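Local atomic coordinates of tryptophan synthase alpha chain (Pyrococcus furiosus, PDB entry 2DZV), a protein that catalyses the aldol cleavage of indoleglycerol phosphate to indole and glyceraldehyde 3-phosphate, as the alpha subunit of the tryptophan synthase complex. Residues A[26-31]-A[237-242]; A[9-14]-A[221-226]. The protein carries 1 engineered substitution. All blocks are in the same frame, centred on the assembly; numbering follows the deposited sequence.

Contact 1. Residues A[26-31]-A[237-242]; sequences LALDEY and FLKKKV
The backbones of 26-31 and 237-242 draw closest at Leu28 and Lys239, whose CA atoms lie 6.3 Å apart, and the gap widens to 7.5 Å between the CA atoms of Tyr31 and Val242. Lys239 reaches across with its aliphatic chain before its ammonium turns. Extended as far as CE, the chain bends at the last torsion (chi4 -73°), which carries NZ to Glu30. The salt bridge there, NZ of Lys239 to OE1 of Glu30, is 3.0 Å long, and the two side chains meet at about a right angle. A weak hydrogen bond of 3.5 Å from the same NZ to the backbone O of Ala27 gives the ammonium a second, looser hold, on the backbone of helix 18-28. Tyr31 stands crosswise to the lysine chain, its CE1 over against CG of Lys239; its hydroxyl is hydrogen-bonded to Glu243, one turn of helix beyond Lys239. Within its own segment CG of Glu30 sits 3.5 Å above the centre of the Tyr31 ring. Deeper in, the interface becomes apolar. CG1 of Val242 presses obliquely against the root of the tyrosine, 3.5 Å from its CB, while CG2, the other branch, meets CD2 of Leu28 at 3.9 Å. That same leucine methyl also rests on CB of Leu238, so one branch of Leu28 touches residues one turn apart on the opposing helix. A charged outer edge over a leucine-valine interior joins the first and last helices of a TIM barrel, closing the outer helical layer where the chain's two ends meet.

Contact 2. Residues A[9-14]-A[221-226]; sequences PYLTAG and SALVKI
With CG swung opposite its backbone N (chi1 161°), Tyr10 lays its ring along strand 9-12, and Val224, whose CG2 lies opposite its own carbonyl carbon, sends that methyl to meet it. CG2 arrives at the ring's edge, near its plane, 4.1 Å from CE2 of Tyr10; the two side chains run obliquely to each other. The contact is loose van der Waals packing on the CD2-CE2 side of the ring, and the same methyl also nears the backbone O of Tyr10. Leu223 makes the second contact, reaching the strand by two different atoms. Its CD1 touches CB of Pro9 at 3.9 Å, whereas its CB lies 4.3 Å from CD2 of Leu11. Pro9 and Leu11 point to the same side of the strand, so Leu223 spans two alternate residues, while Tyr10 between them turns to the other side, into the barrel. The helix runs at 41° to the strand direction, with axes 7.7 Å apart, and the interface is wholly buried and apolar. At the far end of the ring, OH of Tyr10 and OG1 of Thr12 are 3.0 Å apart, and OG1 of Thr12 is hydrogen-bonded to OG of Ser54. Strand 6-12 bonds by its backbone to strand 35-38 through Glu36 and Gly38, and Tyr10 pairs with Val219 of strand 216-219, which closes the barrel. Around this seam, helix 18-28 packs on Leu11 through Phe24 and Leu25, helix 49-60 touches Tyr10 and Val224, and Leu238 of helix 235-246 backs Leu223.

Contacts 1 and 2 are two layers of the same closing seam, their centres 11 Å apart: contact 2 packs a helix on the first strand, and contact 1 joins the helices outside it. Strand 6-12 is followed in the chain by helix 18-28, and helix 221-230 by helix 235-246. The layers meet through Leu238, whose CD2 lies 3.4 Å from O of Leu223 and 3.6 Å from CG2 of Ile226. The inner layer borders the active site: the Tyr10 side chain is about 4 Å from that of Glu36 and about 5 Å from that of Asp47, both proton acceptors. In the outer layer, Leu28 stays about 11 Å, side chain to side chain, from Glu36.

Contact 1. Residues A[26-31]-A[237-242]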
loop_
_atom_site.group_PDB
_atom_site.type_symbol
_atom_site.label_atom_id
_atom_site.label_comp_id
_atom_site.label_asym_id
_atom_site.label_seq_id
_atom_site.Cartn_x
_atom_site.Cartn_y
_atom_site.Cartn_z
ATOM N N LEU A 26 -7.150 10.903 7.977
ATOM C CA LEU A 26 -8.447 11.206 8.576
ATOM C C LEU A 26 -9.419 11.808 7.571
ATOM O O LEU A 26 -10.638 11.642 7.683
ATOM C CB LEU A 26 -8.269 12.170 9.748
ATOM C CG LEU A 26 -7.511 11.560 10.925
ATOM C CD1 LEU A 26 -7.221 12.623 11.967
ATOM C CD2 LEU A 26 -8.337 10.412 11.517
ATOM N N ALA A 27 -8.881 12.506 6.581
ATOM C CA ALA A 27 -9.713 13.135 5.567
ATOM C C ALA A 27 -10.204 12.147 4.503
ATOM O O ALA A 27 -11.289 12.314 3.949
ATOM C CB ALA A 27 -8.938 14.274 4.910
ATOM N N LEU A 28 -9.413 11.112 4.233
ATOM C CA LEU A 28 -9.763 10.126 3.214
ATOM C C LEU A 28 -10.388 8.862 3.771
ATOM O O LEU A 28 -10.872 8.012 3.021
ATOM C CB LEU A 28 -8.517 9.748 2.410
ATOM C CG LEU A 28 -7.812 10.905 1.698
ATOM C CD1 LEU A 28 -6.572 10.403 0.979
ATOM C CD2 LEU A 28 -8.783 11.555 0.717
ATOM N N ASP A 29 -10.382 8.738 5.089
ATOM C CA ASP A 29 -10.929 7.557 5.737
ATOM C C ASP A 29 -12.347 7.179 5.286
ATOM O O ASP A 29 -12.634 6.007 5.027
ATOM C CB ASP A 29 -10.917 7.749 7.255
ATOM C CG ASP A 29 -11.167 6.456 7.997
ATOM O OD1 ASP A 29 -11.891 6.484 9.016
ATOM O OD2 ASP A 29 -10.631 5.414 7.555
ATOM N N GLU A 30 -13.230 8.171 5.192
ATOM C CA GLU A 30 -14.617 7.933 4.811
ATOM C C GLU A 30 -14.808 7.330 3.418
ATOM O O GLU A 30 -15.919 6.908 3.065
ATOM C CB GLU A 30 -15.394 9.235 4.881
ATOM C CG GLU A 30 -15.095 10.158 3.717
ATOM C CD GLU A 30 -16.037 11.336 3.666
ATOM O OE1 GLU A 30 -15.675 12.414 4.195
ATOM O OE2 GLU A 30 -17.148 11.173 3.106
ATOM N N TYR A 31 -13.746 7.314 2.614
ATOM C CA TYR A 31 -13.830 6.752 1.267
ATOM C C TYR A 31 -13.041 5.453 1.183
ATOM O O TYR A 31 -13.182 4.698 0.225
ATOM C CB TYR A 31 -13.239 7.707 0.221
ATOM C CG TYR A 31 -13.757 9.125 0.243
ATOM C CD1 TYR A 31 -13.010 10.149 0.828
ATOM C CD2 TYR A 31 -14.983 9.452 -0.337
ATOM C CE1 TYR A 31 -13.471 11.470 0.833
ATOM C CE2 TYR A 31 -15.453 10.766 -0.339
ATOM C CZ TYR A 31 -14.693 11.769 0.248
ATOM O OH TYR A 31 -15.147 13.066 0.250
ATOM N N PHE A 237 -7.897 18.738 -1.811
ATOM C CA PHE A 237 -7.632 18.341 -3.191
ATOM C C PHE A 237 -7.653 16.829 -3.310
ATOM O O PHE A 237 -8.079 16.283 -4.322
ATOM C CB PHE A 237 -6.280 18.884 -3.660
ATOM C CG PHE A 237 -6.192 20.379 -3.625
ATOM C CD1 PHE A 237 -5.938 21.045 -2.430
ATOM C CD2 PHE A 237 -6.408 21.125 -4.777
ATOM C CE1 PHE A 237 -5.902 22.435 -2.386
ATOM C CE2 PHE A 237 -6.376 22.513 -4.741
ATOM C CZ PHE A 237 -6.123 23.168 -3.547
ATOM N N LEU A 238 -7.186 16.164 -2.257
ATOM C CA LEU A 238 -7.154 14.711 -2.213
ATOM C C LEU A 238 -8.596 14.199 -2.189
ATOM O O LEU A 238 -8.943 13.256 -2.902
ATOM C CB LEU A 238 -6.385 14.245 -0.969
ATOM C CG LEU A 238 -4.910 14.678 -0.926
ATOM C CD1 LEU A 238 -4.253 14.249 0.389
ATOM C CD2 LEU A 238 -4.179 14.062 -2.110
ATOM N N LYS A 239 -9.430 14.843 -1.374
ATOM C CA LYS A 239 -10.838 14.479 -1.259
ATOM C C LYS A 239 -11.527 14.513 -2.619
ATOM O O LYS A 239 -12.310 13.624 -2.942
ATOM C CB LYS A 239 -11.564 15.432 -0.306
ATOM C CG LYS A 239 -11.511 15.035 1.157
ATOM C CD LYS A 239 -12.210 16.074 2.012
ATOM C CE LYS A 239 -12.637 15.519 3.358
ATOM N NZ LYS A 239 -13.798 14.586 3.238
ATOM N N LYS A 240 -11.233 15.542 -3.410
ATOM C CA LYS A 240 -11.842 15.675 -4.728
ATOM C C LYS A 240 -11.351 14.620 -5.713
ATOM O O LYS A 240 -12.139 14.069 -6.481
ATOM C CB LYS A 240 -11.596 17.080 -5.282
ATOM C CG LYS A 240 -12.253 18.169 -4.436
ATOM C CD LYS A 240 -13.755 17.911 -4.306
ATOM C CE LYS A 240 -14.307 18.389 -2.963
ATOM N NZ LYS A 240 -15.779 18.128 -2.848
ATOM N N LYS A 241 -10.052 14.340 -5.698
ATOM C CA LYS A 241 -9.501 13.321 -6.585
ATOM C C LYS A 241 -10.146 11.963 -6.254
ATOM O O LYS A 241 -10.528 11.206 -7.150
ATOM C CB LYS A 241 -7.973 13.258 -6.420
ATOM C CG LYS A 241 -7.283 12.132 -7.172
ATOM C CD LYS A 241 -7.667 12.105 -8.648
ATOM C CE LYS A 241 -7.284 13.387 -9.351
ATOM N NZ LYS A 241 -7.810 13.418 -10.743
ATOM N N VAL A 242 -10.274 11.657 -4.965
ATOM C CA VAL A 242 -10.882 10.398 -4.554
ATOM C C VAL A 242 -12.365 10.337 -4.940
ATOM O O VAL A 242 -12.875 9.278 -5.334
ATOM C CB VAL A 242 -10.744 10.185 -3.036
ATOM C CG1 VAL A 242 -11.661 9.056 -2.572
ATOM C CG2 VAL A 242 -9.299 9.852 -2.704
#

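Contact 2. Residues A[9-14]-A[221-226]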
loop_
_atom_site.group_PDB
_atom_site.type_symbol
_atom_site.label_atom_id
_atom_site.label_comp_id
_atom_site.label_asym_id
_atom_site.label_seq_id
_atom_site.Cartn_x
_atom_site.Cartn_y
_atom_site.Cartn_z
ATOM N N PRO A 9 -6.404 3.967 -0.327
ATOM C CA PRO A 9 -5.394 5.021 -0.405
ATOM C C PRO A 9 -4.016 4.544 0.063
ATOM O O PRO A 9 -3.907 3.710 0.972
ATOM C CB PRO A 9 -5.956 6.110 0.520
ATOM C CG PRO A 9 -7.435 5.851 0.524
ATOM C CD PRO A 9 -7.486 4.345 0.594
ATOM N N TYR A 10 -2.980 5.074 -0.583
ATOM C CA TYR A 10 -1.597 4.806 -0.217
ATOM C C TYR A 10 -0.953 6.176 -0.003
ATOM O O TYR A 10 -1.026 7.040 -0.876
ATOM C CB TYR A 10 -0.809 4.095 -1.323
ATOM C CG TYR A 10 0.681 4.263 -1.100
ATOM C CD1 TYR A 10 1.375 3.440 -0.209
ATOM C CD2 TYR A 10 1.375 5.335 -1.676
ATOM C CE1 TYR A 10 2.717 3.679 0.108
ATOM C CE2 TYR A 10 2.708 5.586 -1.363
ATOM C CZ TYR A 10 3.376 4.759 -0.473
ATOM O OH TYR A 10 4.701 5.010 -0.174
ATOM N N LEU A 11 -0.326 6.370 1.149
ATOM C CA LEU A 11 0.343 7.631 1.438
ATOM C C LEU A 11 1.717 7.313 1.994
ATOM O O LEU A 11 1.921 6.271 2.618
ATOM C CB LEU A 11 -0.434 8.450 2.478
ATOM C CG LEU A 11 -1.842 8.940 2.146
ATOM C CD1 LEU A 11 -2.446 9.586 3.386
ATOM C CD2 LEU A 11 -1.802 9.937 0.980
ATOM N N THR A 12 2.671 8.199 1.749
ATOM C CA THR A 12 4.005 8.002 2.282
ATOM C C THR A 12 4.048 8.731 3.619
ATOM O O THR A 12 3.596 9.876 3.731
ATOM C CB THR A 12 5.069 8.589 1.354
ATOM O OG1 THR A 12 4.983 7.946 0.075
ATOM C CG2 THR A 12 6.466 8.390 1.947
ATOM N N ALA A 13 4.565 8.061 4.640
ATOM C CA ALA A 13 4.660 8.673 5.960
ATOM C C ALA A 13 5.677 9.823 5.962
ATOM O O ALA A 13 6.765 9.698 5.397
ATOM C CB ALA A 13 5.058 7.622 6.983
ATOM N N GLY A 14 5.322 10.941 6.592
ATOM C CA GLY A 14 6.240 12.067 6.657
ATOM C C GLY A 14 6.347 12.895 5.391
ATOM O O GLY A 14 7.334 13.608 5.186
ATOM N N SER A 221 -0.120 6.964 -6.442
ATOM C CA SER A 221 0.478 7.978 -7.301
ATOM C C SER A 221 -0.387 9.218 -7.467
ATOM O O SER A 221 0.098 10.336 -7.322
ATOM C CB SER A 221 0.783 7.399 -8.680
ATOM O OG SER A 221 1.848 6.470 -8.601
ATOM N N ALA A 222 -1.665 9.015 -7.772
ATOM C CA ALA A 222 -2.565 10.128 -7.978
ATOM C C ALA A 222 -2.646 11.020 -6.748
ATOM O O ALA A 222 -2.780 12.241 -6.881
ATOM C CB ALA A 222 -3.952 9.621 -8.356
ATOM N N LEU A 223 -2.552 10.419 -5.562
ATOM C CA LEU A 223 -2.624 11.178 -4.317
ATOM C C LEU A 223 -1.299 11.827 -3.964
ATOM O O LEU A 223 -1.258 12.990 -3.558
ATOM C CB LEU A 223 -3.067 10.280 -3.161
ATOM C CG LEU A 223 -4.439 9.613 -3.324
ATOM C CD1 LEU A 223 -4.814 8.907 -2.022
ATOM C CD2 LEU A 223 -5.493 10.658 -3.706
ATOM N N VAL A 224 -0.219 11.060 -4.117
ATOM C CA VAL A 224 1.134 11.522 -3.821
ATOM C C VAL A 224 1.527 12.655 -4.768
ATOM O O VAL A 224 2.302 13.539 -4.413
ATOM C CB VAL A 224 2.139 10.353 -3.954
ATOM C CG1 VAL A 224 3.563 10.849 -3.801
ATOM C CG2 VAL A 224 1.830 9.298 -2.907
ATOM N N LYS A 225 0.999 12.623 -5.982
ATOM C CA LYS A 225 1.300 13.675 -6.935
ATOM C C LYS A 225 0.790 14.981 -6.323
ATOM O O LYS A 225 1.531 15.954 -6.195
ATOM C CB LYS A 225 0.599 13.388 -8.259
ATOM C CG LYS A 225 0.825 14.416 -9.339
ATOM C CD LYS A 225 0.359 13.878 -10.679
ATOM C CE LYS A 225 0.336 14.979 -11.741
ATOM N NZ LYS A 225 -0.741 15.987 -11.484
ATOM N N ILE A 226 -0.479 14.975 -5.926
ATOM C CA ILE A 226 -1.113 16.137 -5.317
ATOM C C ILE A 226 -0.367 16.593 -4.065
ATOM O O ILE A 226 -0.114 17.788 -3.889
ATOM C CB ILE A 226 -2.585 15.826 -4.952
ATOM C CG1 ILE A 226 -3.409 15.647 -6.230
ATOM C CG2 ILE A 226 -3.159 16.933 -4.076
ATOM C CD1 ILE A 226 -4.822 15.109 -5.986
#